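PDB 3L22: SusD superfamily protein from Bacteroides fragilis, which probably binds glycans at the outer membrane, as SusD-family lipoproteins do, and carries zinc ions in the crystal. Local coordinates for residues Y129-S140 and G396-E404; Q170-D178 and M208-E216. All coordinates share one frame; numbering follows the deposited sequence.

Contact 1. Residues Y129-S140 and G396-E404; sequences YYLNNLYPTPYS and GIDIMRRGE. With EDO (1,2-ethanediol), chain B.
Tyr129 and Tyr130, on helix 113-131, meet Ile397 of helix 395-401. In this SusD-family fold the contact joins an early helix and the loop after it to a helix near the C-terminus. Tyr129 and Ile397 come from opposite directions, and Tyr129 OH lies 3.4 Å from Ile397 CG2. Tyr130 offers its ring edge: Tyr130 CE1 is 3.8 Å from Ile397 CD1, near the ring plane. Asn133 crosses Ile397 at about a right angle. Asn133 ND2 donates back to Tyr129 O at 2.8 Å, from above the carbonyl plane. This bond fixes the amide and leaves OD1 beside Ile397 CG2. Water 1 bridges Asn133 O and Gly396 O, the second bond being weak. In one of its two modelled conformers, selenomethionine Met400 has its CE 3.4 Å from Pro136 O; this approach is tentative. Pro138 lays its ring on the backbone of Met400, with Pro138 CB 3.2 Å from Met400 O. Helix 395-401 closes at Gly403 in a Schellman motif. Arg401 starts out away from the loop. Arg401 NH2 makes salt bridges with Asp398 OD1 and Glu336, and NE donates to a 1,2-ethanediol, probably from the crystallisation liquor. Ser140 OG is turned between its backbone N and carbonyl carbon (chi1 62°), which lets it donate to Arg401 O at 2.7 Å from above the carbonyl plane. Water 2 links that oxygen to Ser140 N.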
loop_
_atom_site.group_PDB
_atom_site.type_symbol
_atom_site.label_atom_id
_atom_site.label_comp_id
_atom_site.label_asym_id
_atom_site.label_seq_id
_atom_site.Cartn_x
_atom_site.Cartn_y
_atom_site.Cartn_z
ATOM N N TYR A 129 8.867 0.439 3.187
ATOM C CA TYR A 129 7.630 0.309 3.930
ATOM C C TYR A 129 6.891 -1.002 3.595
ATOM O O TYR A 129 6.400 -1.710 4.487
ATOM C CB TYR A 129 6.726 1.542 3.671
ATOM C CG TYR A 129 5.307 1.343 4.101
ATOM C CD1 TYR A 129 4.923 1.583 5.417
ATOM C CD2 TYR A 129 4.345 0.935 3.207
ATOM C CE1 TYR A 129 3.621 1.408 5.837
ATOM C CE2 TYR A 129 3.008 0.740 3.621
ATOM C CZ TYR A 129 2.658 0.986 4.923
ATOM O OH TYR A 129 1.351 0.824 5.345
ATOM N N TYR A 130 6.796 -1.305 2.301
ATOM C CA TYR A 130 6.160 -2.554 1.899
ATOM C C TYR A 130 6.952 -3.808 2.347
ATOM O O TYR A 130 6.344 -4.763 2.829
ATOM C CB TYR A 130 5.841 -2.546 0.404
ATOM C CG TYR A 130 4.678 -1.619 0.057
ATOM C CD1 TYR A 130 3.416 -1.835 0.595
ATOM C CD2 TYR A 130 4.843 -0.568 -0.834
ATOM C CE1 TYR A 130 2.342 -1.022 0.268
ATOM C CE2 TYR A 130 3.794 0.266 -1.161
ATOM C CZ TYR A 130 2.537 0.024 -0.625
ATOM O OH TYR A 130 1.482 0.830 -0.941
ATOM N N LEU A 131 8.278 -3.779 2.275
ATOM C CA LEU A 131 9.087 -4.880 2.799
ATOM C C LEU A 131 8.851 -5.067 4.313
ATOM O O LEU A 131 8.743 -6.201 4.803
ATOM C CB LEU A 131 10.568 -4.657 2.522
ATOM C CG LEU A 131 11.078 -4.613 1.074
ATOM C CD1 LEU A 131 12.566 -4.267 1.071
ATOM C CD2 LEU A 131 10.785 -5.986 0.368
ATOM N N ASN A 132 8.658 -3.958 5.026
ATOM C CA ASN A 132 8.495 -3.989 6.475
ATOM C C ASN A 132 7.134 -4.558 6.880
ATOM O O ASN A 132 6.906 -4.792 8.060
ATOM C CB ASN A 132 8.638 -2.580 7.088
ATOM C CG ASN A 132 9.453 -2.559 8.373
ATOM O OD1 ASN A 132 10.306 -3.412 8.590
ATOM N ND2 ASN A 132 9.196 -1.550 9.236
ATOM N N ASN A 133 6.224 -4.701 5.918
ATOM C CA ASN A 133 4.908 -5.295 6.149
ATOM C C ASN A 133 4.758 -6.702 5.571
ATOM O O ASN A 133 3.620 -7.208 5.461
ATOM C CB ASN A 133 3.834 -4.356 5.598
ATOM C CG ASN A 133 3.580 -3.174 6.506
ATOM O OD1 ASN A 133 2.894 -3.323 7.525
ATOM N ND2 ASN A 133 4.147 -2.002 6.167
ATOM N N LEU A 134 5.892 -7.362 5.293
ATOM C CA LEU A 134 5.932 -8.769 4.858
ATOM C C LEU A 134 6.877 -9.651 5.692
ATOM O O LEU A 134 6.478 -10.727 6.136
ATOM C CB LEU A 134 6.299 -8.875 3.381
ATOM C CG LEU A 134 5.229 -8.336 2.419
ATOM C CD1 LEU A 134 5.813 -8.127 1.009
ATOM C CD2 LEU A 134 3.990 -9.267 2.429
ATOM N N TYR A 135 8.096 -9.184 5.933
ATOM C CA TYR A 135 9.157 -10.009 6.504
ATOM C C TYR A 135 9.244 -10.042 8.049
ATOM O O TYR A 135 9.427 -11.093 8.597
ATOM C CB TYR A 135 10.488 -9.653 5.825
ATOM C CG TYR A 135 10.406 -9.958 4.336
ATOM C CD1 TYR A 135 10.557 -11.276 3.859
ATOM C CD2 TYR A 135 10.119 -8.961 3.409
ATOM C CE1 TYR A 135 10.439 -11.580 2.488
ATOM C CE2 TYR A 135 9.982 -9.270 2.038
ATOM C CZ TYR A 135 10.152 -10.561 1.585
ATOM O OH TYR A 135 10.048 -10.824 0.237
ATOM N N PRO A 136 9.052 -8.907 8.748
ATOM C CA PRO A 136 9.196 -9.008 10.184
ATOM C C PRO A 136 7.871 -9.182 10.904
ATOM O O PRO A 136 6.826 -8.752 10.405
ATOM C CB PRO A 136 9.750 -7.642 10.566
ATOM C CG PRO A 136 9.075 -6.726 9.615
ATOM C CD PRO A 136 9.005 -7.497 8.322
ATOM N N THR A 137 7.948 -9.745 12.103
ATOM C CA THR A 137 6.880 -9.594 13.063
ATOM C C THR A 137 6.589 -8.099 13.211
ATOM O O THR A 137 7.539 -7.309 13.261
ATOM C CB THR A 137 7.318 -10.172 14.411
ATOM O OG1 THR A 137 7.607 -11.545 14.221
ATOM C CG2 THR A 137 6.247 -10.023 15.506
ATOM N N PRO A 138 5.303 -7.705 13.293
ATOM C CA PRO A 138 4.989 -6.287 13.392
ATOM C C PRO A 138 5.517 -5.623 14.658
ATOM O O PRO A 138 5.677 -6.236 15.702
ATOM C CB PRO A 138 3.449 -6.261 13.378
ATOM C CG PRO A 138 3.054 -7.600 13.872
ATOM C CD PRO A 138 4.062 -8.499 13.235
ATOM N N TYR A 139 5.812 -4.349 14.514
ATOM C CA TYR A 139 6.323 -3.521 15.597
ATOM C C TYR A 139 5.423 -3.584 16.826
ATOM O O TYR A 139 5.922 -3.612 17.944
ATOM C CB TYR A 139 6.434 -2.092 15.081
ATOM C CG TYR A 139 6.963 -1.041 16.039
ATOM C CD1 TYR A 139 6.142 -0.511 17.030
ATOM C CD2 TYR A 139 8.262 -0.516 15.911
ATOM C CE1 TYR A 139 6.589 0.472 17.895
ATOM C CE2 TYR A 139 8.734 0.486 16.793
ATOM C CZ TYR A 139 7.864 0.989 17.743
ATOM O OH TYR A 139 8.233 1.968 18.601
ATOM N N SER A 140 4.113 -3.599 16.609
ATOM C CA SER A 140 3.155 -3.631 17.714
ATOM C C SER A 140 3.323 -4.876 18.549
ATOM O O SER A 140 2.930 -4.858 19.684
ATOM C CB SER A 140 1.698 -3.571 17.223
ATOM O OG SER A 140 1.392 -4.696 16.408
ATOM N N GLY A 396 -4.266 -6.496 4.311
ATOM C CA GLY A 396 -3.266 -7.332 4.955
ATOM C C GLY A 396 -2.256 -6.509 5.750
ATOM O O GLY A 396 -1.630 -7.030 6.673
ATOM N N ILE A 397 -2.101 -5.224 5.407
ATOM C CA ILE A 397 -1.244 -4.333 6.193
ATOM C C ILE A 397 -1.960 -3.934 7.492
ATOM O O ILE A 397 -1.356 -3.937 8.565
ATOM C CB ILE A 397 -0.829 -3.082 5.399
ATOM C CG1 ILE A 397 0.051 -3.516 4.211
ATOM C CG2 ILE A 397 -0.132 -2.091 6.296
ATOM C CD1 ILE A 397 0.413 -2.426 3.187
ATOM N N ASP A 398 -3.245 -3.594 7.414
ATOM C CA ASP A 398 -3.966 -3.169 8.621
ATOM C C ASP A 398 -4.025 -4.305 9.649
ATOM O O ASP A 398 -3.790 -4.089 10.859
ATOM C CB ASP A 398 -5.372 -2.658 8.274
ATOM C CG ASP A 398 -5.389 -1.233 7.700
ATOM O OD1 ASP A 398 -4.363 -0.485 7.765
ATOM O OD2 ASP A 398 -6.465 -0.826 7.201
ATOM N N ILE A 399 -4.256 -5.531 9.172
ATOM C CA ILE A 399 -4.316 -6.699 10.068
ATOM C C ILE A 399 -2.957 -6.891 10.777
ATOM O O ILE A 399 -2.855 -7.065 12.009
ATOM C CB ILE A 399 -4.664 -7.980 9.276
ATOM C CG1 ILE A 399 -6.130 -7.925 8.796
ATOM C CG2 ILE A 399 -4.431 -9.232 10.121
ATOM C CD1 ILE A 399 -6.551 -8.987 7.703
HETATM N N MSE A 400 -1.910 -6.881 9.959
HETATM C CA MSE A 400 -0.595 -7.144 10.470
HETATM C C MSE A 400 -0.106 -6.040 11.414
HETATM O O MSE A 400 0.408 -6.362 12.477
HETATM C CB MSE A 400 0.410 -7.312 9.356
HETATM C CG MSE A 400 1.666 -8.036 9.815
HETATM SE SE MSE A 400 2.782 -8.089 8.258
HETATM C CE MSE A 400 3.922 -9.595 8.768
ATOM N N ARG A 401 -0.271 -4.773 11.066
ATOM C CA ARG A 401 0.280 -3.712 11.937
ATOM C C ARG A 401 -0.394 -3.720 13.286
ATOM O O ARG A 401 0.257 -3.488 14.316
ATOM C CB ARG A 401 0.251 -2.332 11.292
ATOM C CG ARG A 401 -1.112 -1.710 11.106
ATOM C CD ARG A 401 -0.951 -0.259 10.703
ATOM N NE ARG A 401 -2.239 0.255 10.231
ATOM C CZ ARG A 401 -3.236 0.696 10.982
ATOM N NH1 ARG A 401 -3.163 0.752 12.307
ATOM N NH2 ARG A 401 -4.339 1.092 10.389
ATOM N N ARG A 402 -1.677 -4.081 13.304
ATOM C CA ARG A 402 -2.375 -4.228 14.569
ATOM C C ARG A 402 -2.087 -5.535 15.321
ATOM O O ARG A 402 -2.619 -5.724 16.373
ATOM C CB ARG A 402 -3.868 -4.003 14.392
ATOM C CG ARG A 402 -4.219 -2.554 14.027
ATOM C CD ARG A 402 -5.687 -2.268 14.239
ATOM N NE ARG A 402 -6.559 -2.839 13.207
ATOM C CZ ARG A 402 -7.010 -2.195 12.128
ATOM N NH1 ARG A 402 -6.633 -0.952 11.849
ATOM N NH2 ARG A 402 -7.842 -2.821 11.287
ATOM N N GLY A 403 -1.245 -6.424 14.788
ATOM C CA GLY A 403 -0.937 -7.676 15.453
ATOM C C GLY A 403 -2.135 -8.610 15.562
ATOM O O GLY A 403 -2.167 -9.448 16.447
ATOM N N GLU A 404 -3.099 -8.485 14.649
ATOM C CA GLU A 404 -4.270 -9.325 14.657
ATOM C C GLU A 404 -4.006 -10.638 13.957
ATOM O O GLU A 404 -3.120 -10.743 13.089
ATOM C CB GLU A 404 -5.451 -8.622 13.966
ATOM C CG GLU A 404 -5.930 -7.314 14.665
ATOM C CD GLU A 404 -6.880 -6.444 13.820
ATOM O OE1 GLU A 404 -7.297 -6.854 12.691
ATOM O OE2 GLU A 404 -7.256 -5.357 14.331
HETATM C C1 EDO B . -3.206 2.313 6.576
HETATM O O1 EDO B . -4.228 2.684 5.676
HETATM C C2 EDO B . -2.428 1.066 6.125
HETATM O O2 EDO B . -1.556 0.771 7.262
HETATM O O HOH W 1 0.832 -7.919 5.391
HETATM O O HOH W 2 2.859 -2.603 14.083
#

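Contact 2. Residues Q170-D178 and M208-E216; sequences QIYEHILSD and MRVYMAMNE. With ZN (zinc ion), chain H; EDO (1,2-ethanediol), chain Z.
Leu176 CD2 lies over one face of the Tyr211 ring, toward its rim, in a CH-pi contact 4.1 Å from the Tyr211 ring centroid. Leu176 CD1 reaches Tyr211 CE1. Val210 fills the middle. Val210 CG1 touches Tyr172 CD1 at 3.7 Å and also meets Leu176 CD2, while Val210 CG2 packs on Ile175 CG2. Ala213 CB meets the far end of the same tyrosine, 3.2 Å from Tyr172 OH. The selenium of Met214 sits obliquely beside the Tyr172 ring in a Met-aromatic contact. Met214 has two modelled conformers, and the contact belongs to one of them, so it is doubtful. In that conformer Met214 SE is 5.1 Å from the Tyr172 ring centroid. On another side of helix 168-178, His174 ND1 binds a zinc ion, and His174 NE2 donates to Asp178 OD2 at 2.7 Å. Helix 200-213 ends in a Schellman motif with Asn215 at positive phi. The packing is apolar. The axes of 170-178 and 208-213 come within 10.3 Å and run roughly antiparallel, at 152°. Helix 113-131 borders helix 168-178 through Ile175 and His174, while helices 217-225 and 327-339 cover Met208 and Met212.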
loop_
_atom_site.group_PDB
_atom_site.type_symbol
_atom_site.label_atom_id
_atom_site.label_comp_id
_atom_site.label_asym_id
_atom_site.label_seq_id
_atom_site.Cartn_x
_atom_site.Cartn_y
_atom_site.Cartn_z
ATOM N N GLN A 170 13.952 -0.272 13.242
ATOM C CA GLN A 170 15.026 0.448 12.520
ATOM C C GLN A 170 14.591 0.809 11.109
ATOM O O GLN A 170 14.936 1.890 10.592
ATOM C CB GLN A 170 16.335 -0.362 12.500
ATOM C CG GLN A 170 17.072 -0.352 13.821
ATOM C CD GLN A 170 18.186 -1.394 13.882
ATOM O OE1 GLN A 170 18.104 -2.491 13.300
ATOM N NE2 GLN A 170 19.246 -1.043 14.589
ATOM N N ILE A 171 13.828 -0.081 10.484
ATOM C CA ILE A 171 13.380 0.185 9.114
ATOM C C ILE A 171 12.399 1.355 9.125
ATOM O O ILE A 171 12.536 2.285 8.315
ATOM C CB ILE A 171 12.785 -1.067 8.436
ATOM C CG1 ILE A 171 13.862 -2.126 8.213
ATOM C CG2 ILE A 171 12.094 -0.712 7.107
ATOM C CD1 ILE A 171 15.013 -1.776 7.295
ATOM N N TYR A 172 11.438 1.337 10.050
ATOM C CA TYR A 172 10.550 2.465 10.201
ATOM C C TYR A 172 11.279 3.765 10.486
ATOM O O TYR A 172 10.903 4.824 9.962
ATOM C CB TYR A 172 9.502 2.234 11.283
ATOM C CG TYR A 172 8.362 1.309 10.912
ATOM C CD1 TYR A 172 7.724 1.388 9.665
ATOM C CD2 TYR A 172 7.868 0.394 11.823
ATOM C CE1 TYR A 172 6.638 0.539 9.354
ATOM C CE2 TYR A 172 6.811 -0.454 11.488
ATOM C CZ TYR A 172 6.197 -0.364 10.286
ATOM O OH TYR A 172 5.146 -1.206 9.977
ATOM N N GLU A 173 12.318 3.699 11.306
ATOM C CA GLU A 173 13.056 4.905 11.689
ATOM C C GLU A 173 13.798 5.481 10.494
ATOM O O GLU A 173 13.868 6.702 10.344
ATOM C CB GLU A 173 14.002 4.618 12.861
ATOM C CG GLU A 173 13.232 4.529 14.205
ATOM C CD GLU A 173 14.019 3.915 15.356
ATOM O OE1 GLU A 173 15.001 3.145 15.125
ATOM O OE2 GLU A 173 13.639 4.219 16.523
ATOM N N HIS A 174 14.304 4.613 9.620
ATOM C CA HIS A 174 14.961 5.103 8.411
ATOM C C HIS A 174 13.924 5.712 7.426
ATOM O O HIS A 174 14.161 6.767 6.830
ATOM C CB HIS A 174 15.794 4.054 7.675
ATOM C CG HIS A 174 16.215 4.566 6.353
ATOM N ND1 HIS A 174 17.236 5.465 6.233
ATOM C CD2 HIS A 174 15.621 4.508 5.138
ATOM C CE1 HIS A 174 17.307 5.899 4.989
ATOM N NE2 HIS A 174 16.316 5.344 4.306
ATOM N N ILE A 175 12.784 5.066 7.289
ATOM C CA ILE A 175 11.676 5.602 6.484
ATOM C C ILE A 175 11.350 7.011 6.949
ATOM O O ILE A 175 11.217 7.903 6.126
ATOM C CB ILE A 175 10.431 4.696 6.535
ATOM C CG1 ILE A 175 10.712 3.395 5.772
ATOM C CG2 ILE A 175 9.192 5.403 5.943
ATOM C CD1 ILE A 175 9.732 2.227 6.058
ATOM N N LEU A 176 11.303 7.237 8.266
ATOM C CA LEU A 176 11.011 8.569 8.769
ATOM C C LEU A 176 12.115 9.549 8.381
ATOM O O LEU A 176 11.812 10.719 8.088
ATOM C CB LEU A 176 10.788 8.564 10.282
ATOM C CG LEU A 176 9.564 7.821 10.791
ATOM C CD1 LEU A 176 9.634 7.749 12.337
ATOM C CD2 LEU A 176 8.282 8.466 10.300
ATOM N N SER A 177 13.373 9.094 8.378
ATOM C CA SER A 177 14.459 9.942 7.879
ATOM C C SER A 177 14.308 10.334 6.395
ATOM O O SER A 177 14.532 11.480 6.031
ATOM C CB SER A 177 15.811 9.272 8.068
ATOM O OG SER A 177 16.097 9.133 9.423
ATOM N N ASP A 178 13.895 9.387 5.566
ATOM C CA ASP A 178 13.676 9.673 4.148
ATOM C C ASP A 178 12.473 10.595 3.925
ATOM O O ASP A 178 12.320 11.139 2.837
ATOM C CB ASP A 178 13.511 8.370 3.345
ATOM C CG ASP A 178 14.841 7.729 2.939
ATOM O OD1 ASP A 178 15.943 8.324 3.050
ATOM O OD2 ASP A 178 14.802 6.584 2.453
HETATM N N MSE A 208 2.130 9.139 8.124
HETATM C CA MSE A 208 1.033 8.737 8.968
HETATM C C MSE A 208 0.932 7.222 9.116
HETATM O O MSE A 208 0.767 6.742 10.233
HETATM C CB MSE A 208 -0.295 9.292 8.495
HETATM C CG MSE A 208 -1.444 8.800 9.361
HETATM SE SE MSE A 208 -3.114 9.806 9.204
HETATM C CE MSE A 208 -3.174 9.736 7.459
ATOM N N ARG A 209 1.021 6.482 8.010
ATOM C CA ARG A 209 0.981 5.036 8.084
ATOM C C ARG A 209 2.073 4.467 8.973
ATOM O O ARG A 209 1.826 3.539 9.744
ATOM C CB ARG A 209 1.081 4.396 6.694
ATOM C CG ARG A 209 -0.167 4.574 5.848
ATOM C CD ARG A 209 -0.185 3.476 4.791
ATOM N NE ARG A 209 -1.206 3.553 3.761
ATOM C CZ ARG A 209 -1.311 2.694 2.758
ATOM N NH1 ARG A 209 -0.462 1.661 2.647
ATOM N NH2 ARG A 209 -2.275 2.839 1.872
ATOM N N VAL A 210 3.272 5.012 8.857
ATOM C CA VAL A 210 4.374 4.546 9.646
ATOM C C VAL A 210 4.103 4.809 11.125
ATOM O O VAL A 210 4.258 3.926 11.950
ATOM C CB VAL A 210 5.704 5.186 9.195
ATOM C CG1 VAL A 210 6.820 4.962 10.220
ATOM C CG2 VAL A 210 6.100 4.622 7.822
ATOM N N TYR A 211 3.718 6.034 11.471
ATOM C CA TYR A 211 3.460 6.332 12.866
ATOM C C TYR A 211 2.311 5.505 13.434
ATOM O O TYR A 211 2.388 5.065 14.577
ATOM C CB TYR A 211 3.251 7.827 13.095
ATOM C CG TYR A 211 4.522 8.672 13.155
ATOM C CD1 TYR A 211 5.595 8.317 13.977
ATOM C CD2 TYR A 211 4.634 9.859 12.422
ATOM C CE1 TYR A 211 6.733 9.122 14.078
ATOM C CE2 TYR A 211 5.770 10.664 12.528
ATOM C CZ TYR A 211 6.816 10.281 13.330
ATOM O OH TYR A 211 7.936 11.071 13.466
HETATM N N MSE A 212 1.280 5.221 12.651
HETATM C CA MSE A 212 0.217 4.319 13.147
HETATM C C MSE A 212 0.737 2.926 13.466
HETATM O O MSE A 212 0.336 2.327 14.479
HETATM C CB MSE A 212 -0.941 4.228 12.159
HETATM C CG MSE A 212 -1.701 5.507 12.084
HETATM SE SE MSE A 212 -3.068 5.430 10.687
HETATM C CE MSE A 212 -4.346 4.420 11.502
ATOM N N ALA A 213 1.646 2.419 12.633
ATOM C CA ALA A 213 2.228 1.082 12.848
ATOM C C ALA A 213 3.025 1.046 14.173
ATOM O O ALA A 213 3.288 -0.035 14.726
ATOM C CB ALA A 213 3.132 0.676 11.620
HETATM N N MSE A 214 3.435 2.235 14.655
HETATM C CA MSE A 214 4.219 2.363 15.879
HETATM C C MSE A 214 3.372 2.828 17.078
HETATM O O MSE A 214 3.904 3.120 18.138
HETATM C CB MSE A 214 5.394 3.318 15.626
HETATM C CG MSE A 214 6.275 2.921 14.425
HETATM SE SE MSE A 214 7.596 4.282 13.988
HETATM C CE MSE A 214 9.022 3.656 15.143
ATOM N N ASN A 215 2.056 2.866 16.903
ATOM C CA ASN A 215 1.123 3.365 17.897
ATOM C C ASN A 215 1.387 4.804 18.301
ATOM O O ASN A 215 1.054 5.184 19.372
ATOM C CB ASN A 215 1.072 2.439 19.140
ATOM C CG ASN A 215 0.277 1.163 18.889
ATOM O OD1 ASN A 215 0.123 0.706 17.762
ATOM N ND2 ASN A 215 -0.251 0.595 19.964
ATOM N N GLU A 216 1.975 5.598 17.408
ATOM C CA GLU A 216 2.290 6.995 17.663
ATOM C C GLU A 216 1.153 7.860 17.126
ATOM O O GLU A 216 1.287 8.564 16.095
ATOM C CB GLU A 216 3.605 7.348 16.968
ATOM C CG GLU A 216 4.836 6.657 17.550
ATOM C CD GLU A 216 5.217 7.161 18.902
ATOM O OE1 GLU A 216 4.852 8.285 19.280
ATOM O OE2 GLU A 216 5.876 6.413 19.627
HETATM ZN ZN ZN H . 18.617 6.164 7.748
HETATM C C1 EDO Z . 9.725 13.604 11.243
HETATM O O1 EDO Z . 8.751 14.385 10.563
HETATM C C2 EDO Z . 10.220 12.377 10.520
HETATM O O2 EDO Z . 9.814 12.251 9.168
HETATM O O HOH W 3 19.257 7.986 6.651
#

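In the fold
The two contacts lie side by side, with centres about 12 Å apart. Helix 113-131 and helix 168-178 follow each other in the chain, and contact 2 falls within the 255 residues that separate the segments of contact 1. They touch directly. Tyr129 OH of contact 1 is 3.1 Å from Arg209 CD of contact 2 and makes a weak hydrogen bond to Arg209 NH1. Asn132 ND2 is 3.3 Å from Tyr172 CE1, and Tyr129 N is 3.5 Å from Ile175 CD1. The side chain of Tyr129 is about 9 Å, between nearest atoms, from that of His174, a zinc ligand. Another bound zinc ion lies about 9 Å from the residue Gly403.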